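Local coordinates for protein EreC (PDB 6XCQ) that probably hydrolyses the lactone ring of erythromycin and related macrolides, giving its bacterial host resistance to these antibiotics, at residues R34-R37 with T38-Q41; I83-V87 with E88-F92; L136-I139 with K140-R144. The protein carries 1 engineered substitution. All blocks are in the same frame, centred on the assembly; numbering follows the deposited sequence. Where two conformers were deposited one is given.

Interaction 1: residues R34-R37 with T38-Q41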
loop_
_atom_site.group_PDB
_atom_site.type_symbol
_atom_site.label_atom_id
_atom_site.label_comp_id
_atom_site.label_asym_id
_atom_site.label_seq_id
_atom_site.Cartn_x
_atom_site.Cartn_y
_atom_site.Cartn_z
ATOM N N ARG A 34 -16.766 3.320 20.411
ATOM C CA ARG A 34 -17.666 2.175 20.388
ATOM C C ARG A 34 -16.861 0.900 20.600
ATOM O O ARG A 34 -15.839 0.696 19.945
ATOM C CB ARG A 34 -18.433 2.115 19.063
ATOM C CG ARG A 34 -19.364 0.918 18.925
ATOM C CD ARG A 34 -20.526 0.999 19.908
ATOM N NE ARG A 34 -21.707 0.314 19.390
ATOM C CZ ARG A 34 -21.991 -0.967 19.612
ATOM N NH1 ARG A 34 -21.181 -1.710 20.357
ATOM N NH2 ARG A 34 -23.088 -1.502 19.091
ATOM N N THR A 35 -17.316 0.050 21.516
ATOM C CA THR A 35 -16.727 -1.274 21.661
ATOM C C THR A 35 -17.278 -2.171 20.562
ATOM O O THR A 35 -18.491 -2.209 20.335
ATOM C CB THR A 35 -17.056 -1.864 23.038
ATOM O OG1 THR A 35 -16.399 -1.108 24.057
ATOM C CG2 THR A 35 -16.605 -3.312 23.136
ATOM N N THR A 36 -16.401 -2.863 19.841
ATOM C CA THR A 36 -16.861 -3.755 18.778
ATOM C C THR A 36 -16.445 -5.174 19.124
ATOM O O THR A 36 -15.252 -5.502 19.113
ATOM C CB THR A 36 -16.339 -3.343 17.403
ATOM O OG1 THR A 36 -16.572 -4.418 16.482
ATOM C CG2 THR A 36 -14.858 -2.993 17.434
ATOM N N ARG A 37 -17.432 -6.013 19.431
ATOM C CA ARG A 37 -17.155 -7.401 19.773
ATOM C C ARG A 37 -17.047 -8.308 18.550
ATOM O O ARG A 37 -16.501 -9.410 18.658
ATOM C CB ARG A 37 -18.233 -7.905 20.738
ATOM C CG ARG A 37 -18.430 -6.882 21.849
ATOM C CD ARG A 37 -19.043 -7.401 23.109
ATOM N NE ARG A 37 -19.340 -6.257 23.967
ATOM C CZ ARG A 37 -18.487 -5.734 24.848
ATOM N NH1 ARG A 37 -17.278 -6.268 25.028
ATOM N NH2 ARG A 37 -18.854 -4.685 25.569
ATOM N N THR A 38 -17.520 -7.870 17.391
ATOM C CA THR A 38 -17.505 -8.728 16.216
ATOM C C THR A 38 -16.407 -8.359 15.220
ATOM O O THR A 38 -16.290 -9.021 14.183
ATOM C CB THR A 38 -18.880 -8.716 15.526
ATOM O OG1 THR A 38 -19.138 -7.441 14.921
ATOM C CG2 THR A 38 -19.987 -9.025 16.547
ATOM N N LEU A 39 -15.571 -7.356 15.527
ATOM C CA LEU A 39 -14.614 -6.857 14.536
ATOM C C LEU A 39 -13.693 -7.961 14.028
ATOM O O LEU A 39 -13.360 -8.002 12.837
ATOM C CB LEU A 39 -13.782 -5.721 15.122
ATOM C CG LEU A 39 -12.664 -5.167 14.222
ATOM C CD1 LEU A 39 -13.236 -4.320 13.097
ATOM C CD2 LEU A 39 -11.654 -4.361 15.030
ATOM N N LEU A 40 -13.274 -8.872 14.905
ATOM C CA LEU A 40 -12.339 -9.907 14.495
ATOM C C LEU A 40 -13.043 -11.160 13.996
ATOM O O LEU A 40 -12.398 -12.200 13.835
ATOM C CB LEU A 40 -11.391 -10.244 15.647
ATOM C CG LEU A 40 -10.624 -9.028 16.180
ATOM C CD1 LEU A 40 -9.821 -9.402 17.413
ATOM C CD2 LEU A 40 -9.732 -8.392 15.104
ATOM N N GLN A 41 -14.342 -11.080 13.726
ATOM C CA GLN A 41 -15.118 -12.220 13.242
ATOM C C GLN A 41 -15.893 -11.796 12.004
ATOM O O GLN A 41 -17.108 -11.563 12.063
ATOM C CB GLN A 41 -16.023 -12.759 14.353
ATOM C CG GLN A 41 -15.220 -13.064 15.621
ATOM C CD GLN A 41 -16.018 -13.799 16.667
ATOM O OE1 GLN A 41 -16.890 -14.599 16.339
ATOM N NE2 GLN A 41 -15.724 -13.531 17.941
HETATM O O HOH W 1 -14.115 -9.539 17.436
#
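At the end of strand 33-36, an outermost strand of the mixed sheet, Thr36 meets Leu39, the second residue of the type I beta turn from Thr38 to Gln41. Both branches of the threonine face the leucine. CG2 of Thr36 packs 3.7 Å from CB of Leu39, and OG1 of Thr36 lies 3.4 Å from that same carbon. With OG1 of Thr36 anti to its own amide nitrogen (chi1 167°), the hydroxyl is directed toward Leu39. Gln41 N closes the turn with a 2.9 Å hydrogen bond to Thr38 O. A water links the strand end to the turn, donating to Arg37 O at 2.7 Å and accepting from Leu40 N at 2.7 Å. Farther out, the guanidinium of Arg37 lies with one face over CG2 of Thr35, near the rim of the group, while NH1 forms a salt bridge with Asp391. Glu49 accepts hydrogen bonds from the hydroxyls of Thr36 and Thr38 on OE1 and from the amide of Arg37 on OE2, three bonds from uncharged groups, which would be expected to stabilise its negative charge and favour the ionised form.

Interaction 2: residues I83-V87 with E88-F92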
loop_
_atom_site.group_PDB
_atom_site.type_symbol
_atom_site.label_atom_id
_atom_site.label_comp_id
_atom_site.label_asym_id
_atom_site.label_seq_id
_atom_site.Cartn_x
_atom_site.Cartn_y
_atom_site.Cartn_z
ATOM N N ILE A 83 -13.892 -4.235 5.219
ATOM C CA ILE A 83 -14.211 -4.386 3.798
ATOM C C ILE A 83 -15.680 -4.774 3.639
ATOM O O ILE A 83 -16.420 -4.163 2.860
ATOM C CB ILE A 83 -13.262 -5.412 3.143
ATOM C CG1 ILE A 83 -11.855 -4.827 3.030
ATOM C CG2 ILE A 83 -13.748 -5.819 1.757
ATOM C CD1 ILE A 83 -10.760 -5.870 2.778
ATOM N N ARG A 84 -16.142 -5.753 4.430
ATOM C CA ARG A 84 -17.560 -6.122 4.408
ATOM C C ARG A 84 -18.456 -4.910 4.640
ATOM O O ARG A 84 -19.430 -4.693 3.912
ATOM C CB ARG A 84 -17.846 -7.196 5.461
ATOM C CG ARG A 84 -17.604 -8.616 4.989
ATOM C CD ARG A 84 -18.371 -9.600 5.851
ATOM N NE ARG A 84 -19.799 -9.509 5.572
ATOM C CZ ARG A 84 -20.752 -9.963 6.375
ATOM N NH1 ARG A 84 -20.434 -10.542 7.530
ATOM N NH2 ARG A 84 -22.026 -9.826 6.023
ATOM N N TYR A 85 -18.137 -4.100 5.652
ATOM C CA TYR A 85 -18.954 -2.925 5.944
ATOM C C TYR A 85 -18.954 -1.932 4.783
ATOM O O TYR A 85 -20.006 -1.407 4.397
ATOM C CB TYR A 85 -18.447 -2.260 7.222
ATOM C CG TYR A 85 -18.982 -0.870 7.438
ATOM C CD1 TYR A 85 -20.299 -0.665 7.828
ATOM C CD2 TYR A 85 -18.164 0.235 7.271
ATOM C CE1 TYR A 85 -20.786 0.611 8.048
ATOM C CE2 TYR A 85 -18.638 1.508 7.480
ATOM C CZ TYR A 85 -19.948 1.692 7.871
ATOM O OH TYR A 85 -20.408 2.971 8.081
ATOM N N LEU A 86 -17.779 -1.641 4.226
ATOM C CA LEU A 86 -17.702 -0.641 3.164
ATOM C C LEU A 86 -18.347 -1.155 1.884
ATOM O O LEU A 86 -19.024 -0.400 1.171
ATOM C CB LEU A 86 -16.246 -0.252 2.914
ATOM C CG LEU A 86 -15.577 0.516 4.053
ATOM C CD1 LEU A 86 -14.054 0.609 3.846
ATOM C CD2 LEU A 86 -16.220 1.876 4.172
ATOM N N VAL A 87 -18.165 -2.438 1.586
ATOM C CA VAL A 87 -18.750 -3.007 0.378
ATOM C C VAL A 87 -20.258 -3.136 0.530
ATOM O O VAL A 87 -21.028 -2.639 -0.301
ATOM C CB VAL A 87 -18.098 -4.359 0.046
ATOM C CG1 VAL A 87 -18.944 -5.112 -0.988
ATOM C CG2 VAL A 87 -16.698 -4.140 -0.474
ATOM N N GLU A 88 -20.706 -3.775 1.607
ATOM C CA GLU A 88 -22.117 -4.126 1.700
ATOM C C GLU A 88 -22.997 -2.978 2.149
ATOM O O GLU A 88 -24.202 -2.998 1.871
ATOM C CB GLU A 88 -22.308 -5.312 2.632
ATOM C CG GLU A 88 -21.617 -6.538 2.138
ATOM C CD GLU A 88 -21.771 -7.671 3.108
ATOM O OE1 GLU A 88 -22.665 -7.564 3.967
ATOM O OE2 GLU A 88 -20.995 -8.641 3.028
ATOM N N ARG A 89 -22.444 -1.968 2.816
ATOM C CA ARG A 89 -23.283 -0.890 3.311
ATOM C C ARG A 89 -23.020 0.448 2.651
ATOM O O ARG A 89 -23.881 1.329 2.732
ATOM C CB ARG A 89 -23.132 -0.743 4.831
ATOM C CG ARG A 89 -23.709 -1.923 5.582
ATOM C CD ARG A 89 -25.233 -2.003 5.415
ATOM N NE ARG A 89 -25.821 -3.012 6.296
ATOM C CZ ARG A 89 -26.124 -2.806 7.574
ATOM N NH1 ARG A 89 -25.917 -1.615 8.129
ATOM N NH2 ARG A 89 -26.647 -3.789 8.296
ATOM N N HIS A 90 -21.877 0.618 1.985
ATOM C CA HIS A 90 -21.576 1.863 1.297
ATOM C C HIS A 90 -21.137 1.644 -0.147
ATOM O O HIS A 90 -20.678 2.596 -0.794
ATOM C CB HIS A 90 -20.518 2.653 2.078
ATOM C CG HIS A 90 -21.007 3.159 3.401
ATOM N ND1 HIS A 90 -21.750 4.311 3.524
ATOM C CD2 HIS A 90 -20.867 2.667 4.657
ATOM C CE1 HIS A 90 -22.052 4.507 4.796
ATOM N NE2 HIS A 90 -21.522 3.526 5.505
ATOM N N ASP A 91 -21.255 0.417 -0.666
ATOM C CA ASP A 91 -21.092 0.134 -2.101
ATOM C C ASP A 91 -19.685 0.417 -2.623
ATOM O O ASP A 91 -19.510 0.790 -3.790
ATOM C CB ASP A 91 -22.115 0.916 -2.931
ATOM C CG ASP A 91 -23.403 0.153 -3.125
ATOM O OD1 ASP A 91 -23.372 -0.896 -3.805
ATOM O OD2 ASP A 91 -24.437 0.601 -2.586
ATOM N N PHE A 92 -18.661 0.246 -1.789
ATOM C CA PHE A 92 -17.301 0.306 -2.308
ATOM C C PHE A 92 -17.066 -0.864 -3.255
ATOM O O PHE A 92 -17.600 -1.957 -3.058
ATOM C CB PHE A 92 -16.294 0.326 -1.155
ATOM C CG PHE A 92 -16.063 1.699 -0.634
ATOM C CD1 PHE A 92 -17.062 2.348 0.074
ATOM C CD2 PHE A 92 -14.902 2.386 -0.936
ATOM C CE1 PHE A 92 -16.879 3.650 0.529
ATOM C CE2 PHE A 92 -14.717 3.681 -0.492
ATOM C CZ PHE A 92 -15.701 4.306 0.245
#
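Glu88 folds back over the preceding helical turn to grip Arg84, four residues earlier near the end of helix 73-90. Its CB and CG pass 3.2 Å and 3.4 Å from Arg84 O. Beyond CG the chain runs out straight, and the carboxylate meets the arginine side-on: OE2 of Glu88 takes NE of Arg84 at 2.9 Å, and OE1 of Glu88, using its syn lone pair, takes NH2 of Arg84 at 3.1 Å. NE lies 41° out of the carboxylate plane, and the flat groups are turned 48° apart. NH1 of Arg84 bonds Pro42 O, and OE2 of Glu88 bonds Tyr142. On another side of the helix His90 NE2 donates to Tyr85 OH at 2.9 Å, and the rings make an offset edge-to-face pair, the imidazole edge toward the tyrosine face, planes at 72°; Thr54 holds the same hydroxyl. The helix runs to His90; Asp91, with positive phi, is first to leave it. Leu86 O accepts from His90 N and Phe92 N, each at 3.1 Å, from opposite faces of its plane. Leu86 and Phe92 pack on Val57 (helix 54-57) and Val63 (strand 62-65), Arg84 and Val87 on Tyr142 (helix 126-146).

Interaction 3: residues L136-I139 with K140-R144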
loop_
_atom_site.group_PDB
_atom_site.type_symbol
_atom_site.label_atom_id
_atom_site.label_comp_id
_atom_site.label_asym_id
_atom_site.label_seq_id
_atom_site.Cartn_x
_atom_site.Cartn_y
_atom_site.Cartn_z
ATOM N N LEU A 136 -6.362 -11.784 1.013
ATOM C CA LEU A 136 -6.664 -12.149 -0.374
ATOM C C LEU A 136 -7.404 -13.481 -0.453
ATOM O O LEU A 136 -8.374 -13.617 -1.211
ATOM C CB LEU A 136 -5.373 -12.211 -1.192
ATOM C CG LEU A 136 -4.793 -10.860 -1.587
ATOM C CD1 LEU A 136 -3.348 -11.035 -2.073
ATOM C CD2 LEU A 136 -5.659 -10.260 -2.658
ATOM N N ILE A 137 -6.961 -14.469 0.332
ATOM C CA ILE A 137 -7.645 -15.761 0.374
ATOM C C ILE A 137 -9.071 -15.584 0.871
ATOM O O ILE A 137 -10.013 -16.185 0.335
ATOM C CB ILE A 137 -6.868 -16.761 1.251
ATOM C CG1 ILE A 137 -5.492 -17.059 0.662
ATOM C CG2 ILE A 137 -7.661 -18.062 1.414
ATOM C CD1 ILE A 137 -4.531 -17.668 1.711
ATOM N N TRP A 138 -9.259 -14.743 1.891
ATOM C CA TRP A 138 -10.609 -14.462 2.366
ATOM C C TRP A 138 -11.442 -13.758 1.292
ATOM O O TRP A 138 -12.591 -14.135 1.040
ATOM C CB TRP A 138 -10.557 -13.625 3.650
ATOM C CG TRP A 138 -11.919 -13.178 4.031
ATOM C CD1 TRP A 138 -12.857 -13.897 4.719
ATOM C CD2 TRP A 138 -12.524 -11.928 3.712
ATOM N NE1 TRP A 138 -14.010 -13.158 4.856
ATOM C CE2 TRP A 138 -13.829 -11.944 4.249
ATOM C CE3 TRP A 138 -12.092 -10.790 3.024
ATOM C CZ2 TRP A 138 -14.698 -10.876 4.113
ATOM C CZ3 TRP A 138 -12.951 -9.731 2.904
ATOM C CH2 TRP A 138 -14.242 -9.777 3.444
ATOM N N ILE A 139 -10.871 -12.740 0.641
ATOM C CA ILE A 139 -11.601 -11.979 -0.376
ATOM C C ILE A 139 -12.156 -12.909 -1.453
ATOM O O ILE A 139 -13.321 -12.799 -1.860
ATOM C CB ILE A 139 -10.693 -10.905 -1.000
ATOM C CG1 ILE A 139 -10.603 -9.661 -0.117
ATOM C CG2 ILE A 139 -11.193 -10.513 -2.390
ATOM C CD1 ILE A 139 -9.593 -8.642 -0.647
ATOM N N LYS A 140 -11.327 -13.836 -1.930
ATOM C CA LYS A 140 -11.770 -14.737 -2.992
ATOM C C LYS A 140 -12.979 -15.555 -2.547
ATOM O O LYS A 140 -13.963 -15.670 -3.283
ATOM C CB LYS A 140 -10.619 -15.648 -3.422
ATOM C CG LYS A 140 -10.983 -16.671 -4.498
ATOM C CD LYS A 140 -9.758 -17.455 -4.966
ATOM C CE LYS A 140 -10.096 -18.405 -6.163
ATOM N NZ LYS A 140 -8.848 -19.063 -6.674
ATOM N N SER A 141 -12.935 -16.118 -1.336
ATOM C CA SER A 141 -14.091 -16.854 -0.829
ATOM C C SER A 141 -15.294 -15.940 -0.695
ATOM O O SER A 141 -16.389 -16.250 -1.186
ATOM C CB SER A 141 -13.763 -17.502 0.517
ATOM O OG SER A 141 -12.556 -18.239 0.448
ATOM N N TYR A 142 -15.100 -14.804 -0.027
ATOM C CA TYR A 142 -16.161 -13.813 0.144
ATOM C C TYR A 142 -16.832 -13.458 -1.184
ATOM O O TYR A 142 -18.064 -13.413 -1.283
ATOM C CB TYR A 142 -15.583 -12.560 0.802
ATOM C CG TYR A 142 -16.550 -11.403 0.864
ATOM C CD1 TYR A 142 -17.698 -11.471 1.647
ATOM C CD2 TYR A 142 -16.301 -10.233 0.164
ATOM C CE1 TYR A 142 -18.581 -10.412 1.716
ATOM C CE2 TYR A 142 -17.181 -9.163 0.219
ATOM C CZ TYR A 142 -18.316 -9.262 0.998
ATOM O OH TYR A 142 -19.181 -8.202 1.059
ATOM N N LEU A 143 -16.036 -13.178 -2.214
ATOM C CA LEU A 143 -16.626 -12.799 -3.500
ATOM C C LEU A 143 -17.398 -13.961 -4.119
ATOM O O LEU A 143 -18.523 -13.778 -4.599
ATOM C CB LEU A 143 -15.538 -12.302 -4.448
ATOM C CG LEU A 143 -14.889 -10.999 -3.981
ATOM C CD1 LEU A 143 -13.827 -10.543 -4.957
ATOM C CD2 LEU A 143 -15.934 -9.913 -3.750
ATOM N N ARG A 144 -16.827 -15.167 -4.095
ATOM C CA ARG A 144 -17.530 -16.325 -4.641
ATOM C C ARG A 144 -18.840 -16.579 -3.904
ATOM O O ARG A 144 -19.899 -16.710 -4.526
ATOM C CB ARG A 144 -16.641 -17.563 -4.571
ATOM C CG ARG A 144 -17.394 -18.852 -4.870
ATOM C CD ARG A 144 -16.481 -20.072 -4.899
ATOM N NE ARG A 144 -15.907 -20.374 -3.588
ATOM C CZ ARG A 144 -14.638 -20.152 -3.254
ATOM N NH1 ARG A 144 -14.203 -20.459 -2.035
ATOM N NH2 ARG A 144 -13.797 -19.629 -4.140
#
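Lys140 bonds back to Leu136 through its amide, with Lys140 N 3.0 Å from Leu136 O, and this is the first of the i to i+4 links that carry helix 126-146 through residues 136-144. The lysine side chain leaves the helix fully extended, and its ammonium group reaches Ser113. Ser141 comes next. Its amide makes only a weak bond to Ile137 O, at 3.4 Å, and its OG turns back over the previous turn to lie 3.3 Å from the same Ile137 O.

Tyr142 makes a shorter bond, its N 2.8 Å from Trp138 O. CG of Trp138 (chi1 172°) and CG of Tyr142 each stand opposite the backbone N of their own residue, which carries both rings the same way, side by side. CB of Tyr142 sits over the six-membered ring of Trp138, 3.9 Å from the centroid and 15° off the normal, a CH-pi contact. The two rings are almost parallel, at 10°, but slid so far that they scarcely overlap; CH2 of the indole comes over the rim of one tyrosine face. Helices 101-112 and 126-146 both lie on the connection between the neighbouring parallel strands 94-97 and 151-154, and the aromatic pair is turned toward helix 73-90, where Trp138 packs on Ala80. The polar ends of the pair find partners beyond the helix, Trp138 NE1 with Gln43 and Tyr142 OH with Glu88.

Leu143 follows, its N 2.8 Å from Ile139 O. Its CD1 touches CG2 of Ile139 at 3.7 Å. These two aliphatic chains also run alongside each other, and Ile139 reaches across to Leu111 of helix 101-112.

Overall arrangement
Interactions 2 and 3 join directly, although their centres are 14 Å apart: Glu88 OE2 lies 2.7 Å from Tyr142 OH, probably a hydrogen bond, and CG of Arg84 packs 3.8 Å from Trp138 CZ2. The salt bridge of helix 73-90 thus meets the aromatic pair of helix 126-146. Interaction 1 stands apart, about 16 Å from interaction 2 and 21 Å from interaction 3 between centres, with nearest atoms about 6 Å and 8 Å away. Segment 38-41 still leads toward both, since Leu39 and Leu40 rest on helix 73-90, while Pro42 and Gln43, just beyond it, bond Arg84 and Trp138.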